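Long-range contacts in poly-beta-1,6-N-acetyl-D-glucosamine N-deacetylase (Aggregatibacter actinomycetemcomitans, PDB 4U10), which probably removes N-acetyl groups from poly-beta-1,6-N-acetyl-D-glucosamine, as a zinc-binding hydrolase of the polysaccharide deacetylase family: residues 146-151 and 182-187; 152-157 and 164-169; 204-209 and 224-229; 228-233 and 243-248. All coordinates share one frame; numbering follows the deposited sequence.

Contact 1: 146-151 and 182-187; sequences DNLHHG and NRLVQD. With ZN (zinc ion), chain C.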
# COMPACT_ATOMS: atom_id res chain seq x y z
N ASP A 146 5.65 -6.04 -8.20
CA ASP A 146 5.99 -5.50 -9.48
C ASP A 146 4.77 -5.56 -10.43
O ASP A 146 4.27 -4.55 -10.92
CB ASP A 146 7.23 -6.19 -10.09
CG ASP A 146 7.91 -5.30 -11.14
OD1 ASP A 146 8.01 -4.05 -10.91
OD2 ASP A 146 8.39 -5.85 -12.15
N ASN A 147 4.34 -6.75 -10.70
CA ASN A 147 3.20 -6.99 -11.58
C ASN A 147 2.30 -8.15 -11.09
O ASN A 147 1.88 -9.01 -11.85
CB ASN A 147 3.71 -7.26 -12.99
CG ASN A 147 2.59 -7.37 -13.99
OD1 ASN A 147 1.57 -6.81 -13.80
ND2 ASN A 147 2.77 -8.15 -15.00
N LEU A 148 1.99 -8.15 -9.78
CA LEU A 148 1.05 -9.13 -9.19
C LEU A 148 -0.17 -8.47 -8.51
O LEU A 148 -0.79 -9.04 -7.57
CB LEU A 148 1.83 -10.08 -8.26
CG LEU A 148 2.88 -11.00 -8.89
CD1 LEU A 148 3.72 -11.68 -7.81
CD2 LEU A 148 2.32 -12.03 -9.89
N HIS A 149 -0.57 -7.31 -9.03
CA HIS A 149 -1.74 -6.61 -8.56
C HIS A 149 -2.83 -6.88 -9.56
O HIS A 149 -3.38 -5.95 -10.17
CB HIS A 149 -1.47 -5.14 -8.53
CG HIS A 149 -2.37 -4.38 -7.63
ND1 HIS A 149 -3.71 -4.19 -7.88
CD2 HIS A 149 -2.13 -3.79 -6.44
CE1 HIS A 149 -4.26 -3.52 -6.89
NE2 HIS A 149 -3.31 -3.22 -6.03
N HIS A 150 -3.04 -8.16 -9.83
CA HIS A 150 -4.07 -8.63 -10.82
C HIS A 150 -4.47 -10.03 -10.40
O HIS A 150 -3.86 -10.61 -9.48
CB HIS A 150 -3.55 -8.62 -12.26
CG HIS A 150 -2.36 -9.52 -12.50
ND1 HIS A 150 -2.47 -10.88 -12.72
CD2 HIS A 150 -1.03 -9.27 -12.48
CE1 HIS A 150 -1.27 -11.40 -12.89
NE2 HIS A 150 -0.38 -10.44 -12.77
N GLY A 151 -5.52 -10.57 -11.03
CA GLY A 151 -5.86 -11.97 -10.89
C GLY A 151 -5.14 -12.94 -11.81
O GLY A 151 -4.58 -12.56 -12.85
N ASN A 182 8.53 -19.47 -7.21
CA ASN A 182 9.41 -18.78 -8.13
C ASN A 182 8.78 -17.49 -8.68
O ASN A 182 9.42 -16.50 -8.86
CB ASN A 182 9.69 -19.70 -9.35
CG ASN A 182 10.86 -20.65 -9.15
OD1 ASN A 182 11.49 -20.71 -8.08
ND2 ASN A 182 11.19 -21.40 -10.22
N ARG A 183 7.51 -17.61 -9.06
CA ARG A 183 6.75 -16.50 -9.62
C ARG A 183 6.70 -15.35 -8.60
O ARG A 183 6.97 -14.24 -8.96
CB ARG A 183 5.31 -16.90 -10.05
CG ARG A 183 4.47 -15.75 -10.57
CD ARG A 183 3.30 -16.19 -11.46
NE ARG A 183 2.41 -17.12 -10.76
CZ ARG A 183 1.44 -16.78 -9.89
NH1 ARG A 183 1.14 -15.49 -9.63
NH2 ARG A 183 0.76 -17.73 -9.28
N LEU A 184 6.43 -15.64 -7.32
CA LEU A 184 6.47 -14.61 -6.29
C LEU A 184 7.87 -14.06 -5.97
O LEU A 184 8.10 -12.83 -5.87
CB LEU A 184 5.85 -15.13 -5.00
CG LEU A 184 4.53 -15.86 -5.05
CD1 LEU A 184 4.04 -16.07 -3.63
CD2 LEU A 184 3.48 -15.19 -5.89
N VAL A 185 8.85 -14.96 -5.79
CA VAL A 185 10.19 -14.52 -5.49
C VAL A 185 10.70 -13.58 -6.59
O VAL A 185 11.24 -12.54 -6.29
CB VAL A 185 11.16 -15.71 -5.36
CG1 VAL A 185 12.58 -15.18 -5.18
CG2 VAL A 185 10.75 -16.57 -4.16
N GLN A 186 10.53 -13.91 -7.85
CA GLN A 186 11.14 -13.06 -8.89
C GLN A 186 10.40 -11.75 -9.06
O GLN A 186 11.04 -10.73 -9.31
CB GLN A 186 11.28 -13.78 -10.23
CG GLN A 186 12.05 -15.13 -10.11
CD GLN A 186 13.36 -15.02 -9.29
OE1 GLN A 186 13.84 -16.00 -8.72
NE2 GLN A 186 13.88 -13.85 -9.19
N ASP A 187 9.06 -11.79 -8.95
CA ASP A 187 8.28 -10.55 -9.06
C ASP A 187 8.67 -9.59 -7.93
O ASP A 187 8.93 -8.44 -8.20
CB ASP A 187 6.78 -10.81 -9.00
CG ASP A 187 5.98 -9.54 -9.18
OD1 ASP A 187 5.75 -8.91 -8.14
OD2 ASP A 187 5.66 -9.19 -10.35
ZN ZN C . -3.51 -2.10 -4.31
O HOH W 1 7.33 -8.54 -12.78
O HOH W 2 4.83 -10.69 -12.58
O HOH W 3 -4.45 -2.72 -2.81

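Contact 2: 152-157 and 164-169; sequences VRANPA and VVAPEY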
# COMPACT_ATOMS: atom_id res chain seq x y z
N VAL A 152 -5.13 -14.19 -11.39
CA VAL A 152 -4.81 -15.33 -12.26
C VAL A 152 -5.97 -16.31 -12.26
O VAL A 152 -6.72 -16.46 -11.26
CB VAL A 152 -3.58 -16.07 -11.76
CG1 VAL A 152 -2.36 -15.17 -11.80
CG2 VAL A 152 -3.83 -16.62 -10.36
N ARG A 153 -6.13 -17.03 -13.36
CA ARG A 153 -7.11 -18.13 -13.36
C ARG A 153 -6.64 -19.15 -12.35
O ARG A 153 -5.49 -19.59 -12.35
CB ARG A 153 -7.20 -18.69 -14.76
CG ARG A 153 -8.37 -19.64 -14.95
CD ARG A 153 -8.45 -20.09 -16.40
NE ARG A 153 -9.13 -21.38 -16.54
CZ ARG A 153 -8.98 -22.18 -17.60
NH1 ARG A 153 -8.17 -21.85 -18.61
NH2 ARG A 153 -9.63 -23.34 -17.66
N ALA A 154 -7.50 -19.51 -11.42
CA ALA A 154 -7.08 -20.37 -10.30
C ALA A 154 -7.65 -21.82 -10.36
O ALA A 154 -7.39 -22.64 -9.45
CB ALA A 154 -7.54 -19.73 -9.02
N ASN A 155 -8.50 -22.07 -11.36
CA ASN A 155 -9.04 -23.40 -11.60
C ASN A 155 -9.55 -23.67 -13.04
O ASN A 155 -9.63 -22.76 -13.87
CB ASN A 155 -10.04 -23.80 -10.48
CG ASN A 155 -11.42 -23.20 -10.64
OD1 ASN A 155 -11.90 -22.92 -11.74
ND2 ASN A 155 -12.13 -23.10 -9.52
N PRO A 156 -9.87 -24.95 -13.35
CA PRO A 156 -10.35 -25.17 -14.74
C PRO A 156 -11.70 -24.54 -15.09
O PRO A 156 -11.98 -24.31 -16.27
CB PRO A 156 -10.39 -26.70 -14.89
CG PRO A 156 -9.73 -27.28 -13.66
CD PRO A 156 -9.68 -26.20 -12.60
N ALA A 157 -12.55 -24.26 -14.10
CA ALA A 157 -13.86 -23.68 -14.36
C ALA A 157 -13.84 -22.18 -14.63
O ALA A 157 -14.87 -21.57 -14.95
CB ALA A 157 -14.76 -23.95 -13.18
N VAL A 164 -0.98 -13.19 -6.09
CA VAL A 164 -0.07 -13.44 -5.01
C VAL A 164 -0.42 -14.75 -4.28
O VAL A 164 0.48 -15.44 -3.84
CB VAL A 164 -0.05 -12.25 -4.02
CG1 VAL A 164 0.66 -12.60 -2.71
CG2 VAL A 164 0.68 -11.09 -4.62
N VAL A 165 -1.71 -15.09 -4.20
CA VAL A 165 -2.14 -16.09 -3.21
C VAL A 165 -2.65 -17.39 -3.79
O VAL A 165 -3.15 -18.23 -3.02
CB VAL A 165 -3.18 -15.56 -2.20
CG1 VAL A 165 -2.59 -14.45 -1.36
CG2 VAL A 165 -4.48 -15.11 -2.86
N ALA A 166 -2.49 -17.60 -5.11
CA ALA A 166 -3.05 -18.77 -5.80
C ALA A 166 -2.10 -19.26 -6.89
O ALA A 166 -1.74 -18.46 -7.73
CB ALA A 166 -4.37 -18.37 -6.46
N PRO A 167 -1.68 -20.57 -6.86
CA PRO A 167 -1.08 -21.10 -8.05
C PRO A 167 -2.03 -20.93 -9.24
O PRO A 167 -3.23 -21.13 -9.12
CB PRO A 167 -0.87 -22.58 -7.72
CG PRO A 167 -0.96 -22.69 -6.22
CD PRO A 167 -2.03 -21.66 -5.92
N GLU A 168 -1.46 -20.51 -10.35
CA GLU A 168 -2.11 -20.35 -11.59
C GLU A 168 -2.42 -21.66 -12.33
O GLU A 168 -1.62 -22.57 -12.37
CB GLU A 168 -1.21 -19.50 -12.46
CG GLU A 168 -1.95 -18.93 -13.64
CD GLU A 168 -1.10 -17.98 -14.48
OE1 GLU A 168 0.16 -17.87 -14.34
OE2 GLU A 168 -1.74 -17.30 -15.25
N TYR A 169 -3.60 -21.67 -12.93
CA TYR A 169 -4.05 -22.69 -13.80
C TYR A 169 -4.02 -22.13 -15.21
O TYR A 169 -4.77 -21.25 -15.52
CB TYR A 169 -5.48 -23.08 -13.44
CG TYR A 169 -5.92 -24.28 -14.20
CD1 TYR A 169 -5.65 -25.58 -13.72
CD2 TYR A 169 -6.56 -24.15 -15.42
CE1 TYR A 169 -6.02 -26.72 -14.45
CE2 TYR A 169 -6.92 -25.27 -16.17
CZ TYR A 169 -6.65 -26.55 -15.67
OH TYR A 169 -7.05 -27.65 -16.38
O HOH W 4 -4.29 -16.86 -15.39
O HOH W 5 -5.21 -22.45 -7.85

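Contact 3: 204-209 and 224-229; sequences RIMVWP and SGMTHH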
# COMPACT_ATOMS: atom_id res chain seq x y z
N ARG A 204 11.40 -1.65 2.31
CA ARG A 204 11.49 -2.54 3.45
C ARG A 204 10.12 -2.91 4.00
O ARG A 204 9.98 -3.46 5.10
CB ARG A 204 12.38 -1.91 4.52
CG ARG A 204 12.03 -0.51 4.83
CD ARG A 204 13.01 0.15 5.83
NE ARG A 204 12.54 1.52 6.06
CZ ARG A 204 13.14 2.42 6.82
NH1 ARG A 204 14.28 2.10 7.42
NH2 ARG A 204 12.58 3.62 6.97
N ILE A 205 9.10 -2.69 3.20
CA ILE A 205 7.75 -3.09 3.50
C ILE A 205 7.19 -3.67 2.21
O ILE A 205 7.35 -3.11 1.17
CB ILE A 205 6.87 -1.88 3.91
CG1 ILE A 205 7.40 -1.14 5.14
CG2 ILE A 205 5.40 -2.22 4.16
CD1 ILE A 205 6.84 0.28 5.22
N MSE A 206 6.48 -4.78 2.35
CA MSE A 206 5.56 -5.27 1.28
C MSE A 206 4.17 -4.97 1.69
O MSE A 206 3.70 -5.39 2.78
CB MSE A 206 5.85 -6.73 0.97
CG MSE A 206 4.72 -7.44 0.20
SE MSE A 206 4.65 -6.64 -1.59
CE MSE A 206 6.12 -7.56 -2.37
N VAL A 207 3.43 -4.28 0.81
CA VAL A 207 2.02 -4.13 1.04
C VAL A 207 1.25 -5.04 0.12
O VAL A 207 1.36 -4.94 -1.11
CB VAL A 207 1.57 -2.66 0.86
CG1 VAL A 207 0.10 -2.53 1.20
CG2 VAL A 207 2.42 -1.69 1.70
N TRP A 208 0.36 -5.87 0.68
CA TRP A 208 -0.28 -6.93 -0.14
C TRP A 208 -1.41 -6.32 -0.91
O TRP A 208 -2.25 -5.59 -0.31
CB TRP A 208 -0.84 -8.01 0.78
CG TRP A 208 0.20 -8.65 1.66
CD1 TRP A 208 0.19 -8.68 3.02
CD2 TRP A 208 1.37 -9.37 1.23
NE1 TRP A 208 1.30 -9.35 3.45
CE2 TRP A 208 2.04 -9.77 2.39
CE3 TRP A 208 1.94 -9.67 -0.02
CZ2 TRP A 208 3.23 -10.46 2.34
CZ3 TRP A 208 3.08 -10.35 -0.05
CH2 TRP A 208 3.73 -10.75 1.11
N PRO A 209 -1.47 -6.58 -2.24
CA PRO A 209 -2.69 -6.24 -2.99
C PRO A 209 -3.92 -6.84 -2.35
O PRO A 209 -3.93 -8.04 -2.03
CB PRO A 209 -2.43 -6.94 -4.36
CG PRO A 209 -0.95 -6.71 -4.54
CD PRO A 209 -0.47 -7.16 -3.16
N SER A 224 13.60 -10.71 -0.33
CA SER A 224 14.05 -9.46 -0.96
C SER A 224 14.08 -8.28 -0.01
O SER A 224 14.19 -7.14 -0.45
CB SER A 224 13.22 -9.16 -2.21
OG SER A 224 13.58 -10.07 -3.23
N GLY A 225 14.06 -8.55 1.28
CA GLY A 225 14.24 -7.52 2.30
C GLY A 225 12.98 -6.94 2.87
O GLY A 225 13.02 -5.88 3.47
N MSE A 226 11.84 -7.61 2.67
CA MSE A 226 10.58 -7.08 3.16
C MSE A 226 9.99 -8.08 4.12
O MSE A 226 9.14 -8.94 3.73
CB MSE A 226 9.72 -6.77 1.95
CG MSE A 226 10.48 -5.83 1.04
SE MSE A 226 9.36 -5.51 -0.56
CE MSE A 226 10.08 -6.57 -1.92
N THR A 227 10.47 -7.98 5.36
CA THR A 227 10.01 -8.82 6.46
C THR A 227 8.80 -8.18 7.13
O THR A 227 7.94 -8.87 7.63
CB THR A 227 11.17 -9.05 7.49
OG1 THR A 227 12.13 -9.89 6.88
CG2 THR A 227 10.69 -9.75 8.70
N HIS A 228 8.73 -6.85 7.11
CA HIS A 228 7.50 -6.14 7.45
C HIS A 228 6.51 -6.15 6.29
O HIS A 228 6.81 -5.74 5.18
CB HIS A 228 7.81 -4.72 7.90
CG HIS A 228 8.66 -4.68 9.12
ND1 HIS A 228 8.16 -4.89 10.39
CD2 HIS A 228 9.98 -4.49 9.27
CE1 HIS A 228 9.16 -4.86 11.25
NE2 HIS A 228 10.27 -4.60 10.59
N HIS A 229 5.31 -6.61 6.56
CA HIS A 229 4.27 -6.65 5.55
C HIS A 229 2.96 -6.06 6.06
O HIS A 229 2.52 -6.31 7.19
CB HIS A 229 4.17 -8.08 4.97
CG HIS A 229 3.82 -9.14 5.96
ND1 HIS A 229 2.53 -9.55 6.19
CD2 HIS A 229 4.61 -9.91 6.74
CE1 HIS A 229 2.53 -10.52 7.08
NE2 HIS A 229 3.77 -10.73 7.46
O HOH W 6 11.37 -5.49 6.23

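Contact 4: 228-233 and 243-248; sequences HHFALG and RYVGRL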
# COMPACT_ATOMS: atom_id res chain seq x y z
N HIS A 228 8.73 -6.85 7.11
CA HIS A 228 7.50 -6.14 7.45
C HIS A 228 6.51 -6.15 6.29
O HIS A 228 6.81 -5.74 5.18
CB HIS A 228 7.81 -4.72 7.90
CG HIS A 228 8.66 -4.68 9.12
ND1 HIS A 228 8.16 -4.89 10.39
CD2 HIS A 228 9.98 -4.49 9.27
CE1 HIS A 228 9.16 -4.86 11.25
NE2 HIS A 228 10.27 -4.60 10.59
N HIS A 229 5.31 -6.61 6.56
CA HIS A 229 4.27 -6.65 5.55
C HIS A 229 2.96 -6.06 6.06
O HIS A 229 2.52 -6.31 7.19
CB HIS A 229 4.17 -8.08 4.97
CG HIS A 229 3.82 -9.14 5.96
ND1 HIS A 229 2.53 -9.55 6.19
CD2 HIS A 229 4.61 -9.91 6.74
CE1 HIS A 229 2.53 -10.52 7.08
NE2 HIS A 229 3.77 -10.73 7.46
N PHE A 230 2.30 -5.30 5.21
CA PHE A 230 1.04 -4.64 5.55
C PHE A 230 -0.15 -5.42 4.97
O PHE A 230 -0.33 -5.48 3.75
CB PHE A 230 1.01 -3.22 4.95
CG PHE A 230 1.85 -2.16 5.69
CD1 PHE A 230 2.81 -2.45 6.63
CD2 PHE A 230 1.66 -0.80 5.34
CE1 PHE A 230 3.57 -1.40 7.22
CE2 PHE A 230 2.37 0.20 5.95
CZ PHE A 230 3.30 -0.11 6.88
N ALA A 231 -1.01 -5.93 5.86
CA ALA A 231 -2.29 -6.57 5.48
C ALA A 231 -3.48 -5.60 5.72
O ALA A 231 -3.30 -4.38 5.71
CB ALA A 231 -2.44 -7.90 6.24
N LEU A 232 -4.71 -6.08 5.85
CA LEU A 232 -5.80 -5.20 6.23
C LEU A 232 -6.21 -5.58 7.66
O LEU A 232 -5.34 -5.81 8.52
CB LEU A 232 -6.93 -5.26 5.20
CG LEU A 232 -6.58 -4.61 3.85
CD1 LEU A 232 -7.72 -4.76 2.84
CD2 LEU A 232 -6.32 -3.15 4.12
N GLY A 233 -7.52 -5.67 7.89
CA GLY A 233 -8.11 -5.73 9.23
C GLY A 233 -8.12 -7.10 9.91
O GLY A 233 -8.78 -7.28 10.92
N ARG A 243 6.34 -8.10 12.53
CA ARG A 243 6.50 -8.28 11.09
C ARG A 243 5.17 -8.11 10.36
O ARG A 243 5.08 -7.41 9.35
CB ARG A 243 7.05 -9.68 10.82
CG ARG A 243 8.44 -9.93 11.39
CD ARG A 243 8.68 -11.46 11.56
NE ARG A 243 10.09 -11.88 11.52
CZ ARG A 243 11.04 -11.53 12.40
NH1 ARG A 243 10.78 -10.73 13.45
NH2 ARG A 243 12.27 -11.99 12.21
N TYR A 244 4.13 -8.73 10.92
CA TYR A 244 2.75 -8.72 10.35
C TYR A 244 2.01 -7.48 10.84
O TYR A 244 1.71 -7.38 12.04
CB TYR A 244 2.02 -9.99 10.83
CG TYR A 244 0.54 -10.20 10.50
CD1 TYR A 244 -0.15 -9.41 9.57
CD2 TYR A 244 -0.14 -11.23 11.10
CE1 TYR A 244 -1.50 -9.64 9.31
CE2 TYR A 244 -1.47 -11.49 10.83
CZ TYR A 244 -2.14 -10.70 9.94
OH TYR A 244 -3.47 -11.02 9.72
N VAL A 245 1.73 -6.54 9.95
CA VAL A 245 1.15 -5.27 10.36
C VAL A 245 -0.27 -5.21 9.83
O VAL A 245 -0.46 -5.40 8.66
CB VAL A 245 1.94 -4.14 9.74
CG1 VAL A 245 1.24 -2.81 10.05
CG2 VAL A 245 3.37 -4.16 10.25
N GLY A 246 -1.26 -5.05 10.68
CA GLY A 246 -2.65 -4.85 10.24
C GLY A 246 -3.03 -3.41 10.03
O GLY A 246 -2.44 -2.47 10.60
N ARG A 247 -4.04 -3.21 9.21
CA ARG A 247 -4.46 -1.90 8.83
C ARG A 247 -5.98 -1.83 8.79
O ARG A 247 -6.68 -2.84 8.51
CB ARG A 247 -3.87 -1.55 7.44
CG ARG A 247 -2.34 -1.65 7.30
CD ARG A 247 -1.90 -0.99 5.98
NE ARG A 247 -2.44 -1.76 4.82
CZ ARG A 247 -2.42 -1.35 3.56
NH1 ARG A 247 -1.94 -0.16 3.23
NH2 ARG A 247 -2.95 -2.10 2.59
N LEU A 248 -6.51 -0.63 9.01
CA LEU A 248 -7.90 -0.38 8.74
C LEU A 248 -8.11 0.05 7.29
O LEU A 248 -7.57 1.06 6.86
CB LEU A 248 -8.41 0.71 9.70
CG LEU A 248 -9.87 1.10 9.50
CD1 LEU A 248 -10.78 -0.10 9.74
CD2 LEU A 248 -10.14 2.24 10.43
O HOH W 7 -2.61 -5.08 2.29

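Contact 1: 146-151 and 182-187
D146 and N147 offer their backbone N-H groups to the carboxylate of D187, one to each oxygen. D146 N gives a hydrogen bond of 2.9 Å to D187 OD1, arriving on the syn side but 27° out of the carboxylate plane. The end of the D146 side chain leads away from residues 182-187, and D146 touches R190 and S191 further along helix 177-199. Its OD1 bonds to S101 OG, while a water within hydrogen-bonding distance of D146 OD2 and D187 OD2 may bridge them. N147 N reaches D187 OD2 at 2.8 Å, using the syn lone pair. A second water lies 2.8 Å from D187 OD2 and may donate to it. L148 then turns its side chain to the helix. L148 CD1 packs against D187 CB at 3.4 Å and meets L184 CD2 at 4.0 Å. L148 CD2 lies at the edge of the R183 guanidinium, 3.7 Å from R183 NH1. R183 has its own polar partners, a salt bridge to E175 and the backbone oxygen of A163. H149 takes no part in the helix contact; H149 NE2 binds zinc at 2.1 Å. D75, H144 and a water complete the ligands found on this ion. The contact thus ties a zinc-binding loop of the polysaccharide deacetylase domain to helix 177-199. D187 CG stands anti to the backbone N (chi1 -177°), which carries both oxygens out to the loop. Two N-H groups on two oxygens fix the rotation of this buried carboxylate, and they would probably favour its charged form.

Contact 2: 152-157 and 164-169
R153 and Y169 pair next to a beta-hairpin in the polysaccharide deacetylase domain. Its strands 151-153 and 160-162 are antiparallel, and the chain then returns as segment 164-169. One direct backbone bond joins the two segments. It is nearly straight, from Y169 N to R153 O at 2.9 Å, with an angle of 174° at the hydrogen. Aromatic packing is the main side-chain contact. P156 lies over one face of the Y169 ring, with P156 CG 4.1 Å from the ring centroid in a CH-pi contact. R153 runs alongside Y169, pointing the same way. Y169 CD2 sits over one face of the guanidinium, and the two planes are 62° apart. Y174 meets the Y169 ring edge-to-face. Two bonds to its own segment hold the R153 guanidinium in place. R153 NE reaches N155 O at 3.0 Å, and R153 NH2 reaches P156 O at 2.9 Å. The apolar contacts are smaller. V152 CB touches E168 CG at 3.8 Å, and A154 CB meets A166 CB at 4.3 Å. Two waters add bridges: one links R153 N to E168 OE2, and the other donates to both A154 O and P167 O.

Contact 3: 204-209 and 224-229
W208 and H229 meet rim to rim, neither lying over the face of the other. The imidazole and the five-membered ring of W208 have centroids 5.0 Å apart and planes at 57°. W208 NE1 and H229 ND1 are 3.0 Å apart, with the histidine nitrogen near the indole plane at its edge. H229 CG sits between the backbone N and the carbonyl carbon (chi1 61°), and this brings the imidazole up to the indole. F213 stacks on W208 and also meets the ring of H229. M206, on the same face of the sheet as H229, lays its CG over one face of the indole near the rim. Both M206 and M226 are selenomethionines. Their side chains run obliquely to one another, with M206 CB 4.0 Å from M226 CB. The selenium of M226 comes to 3.6 Å from I205 O. These residues belong to a beta-alpha-beta unit, in which strand 205-207 and strand 228-230 are parallel and helix 215-222 connects them. V207 O accepts a hydrogen bond from ND1 of the zinc ligand H144, so strand 205-207 helps position that histidine. G225 ends the helix in a Schellman motif, with positive phi. Between the strands, M206 N bonds to H228 O at 3.0 Å, in the carbonyl plane. H229 CA makes a CA-H...O contact of 3.1 Å with M206 O. H228 takes the other face of the sheet, its CB 3.8 Å from R204 O and its ring edge-to-face with W51. One water joins R204 O, G225 O and H228 N. The guanidinium of R204 leads off to E140 and Q52.

Contact 4: 228-233 and 243-248
Y244 CA lies over one face of the H229 imidazole, in a CH-pi contact 3.9 Å from the ring centroid. The backbone oxygen of R243 meets a face of the same imidazole. The Y244 ring is nearly parallel to it but slid aside, so the two hardly overlap. A231 CB sits at the edge of the Y244 ring, 3.7 Å from Y244 CE1. F230 CB lies over one face of the R247 guanidinium. Strands 228-230 and 244-245 are parallel neighbours in a three-stranded sheet, with 244-245 an outermost strand. The ladder runs H229 N to R243 O, V245 N to H229 O and A231 N to V245 O, each at 2.9 Å. On the face away from Y244, F230 and V245 lie side by side, with F230 CD1 3.6 Å from V245 CB. Past the strands, R247 N bonds to L232 O at 3.0 Å, from above the carbonyl plane. R247 also forms a salt bridge through NH1 to D74, a zinc ligand, so it belongs to the second shell of that metal site. Its chain bends at CG-CD (chi3 -65°), and R247 NE reaches A231 O at 2.9 Å, with this oxygen in the guanidinium plane.

How the contacts relate
Contacts 3 and 4 share H228 and H229, and their centres are 10 Å apart. Strand 228-230 is used by both and is the middle strand of the sheet 205-207, 228-230, 244-245. M206 O lies 2.8 Å from F230 N in a probable hydrogen bond. Contact 2 joins contact 1 through a probable hydrogen bond of 3.0 Å from R183 NH2 to A166 O. Contact 1 meets contact 3 where H149 CD2 packs on P209 CG at 3.7 Å. Two of the three zinc sites lie close to these contacts. H149 of contact 1 binds one directly, while the side chain of R247 of contact 4 comes to about 4 Å from the other zinc. Contact 2 is more peripheral, with its centre about 23 Å from that of the chain.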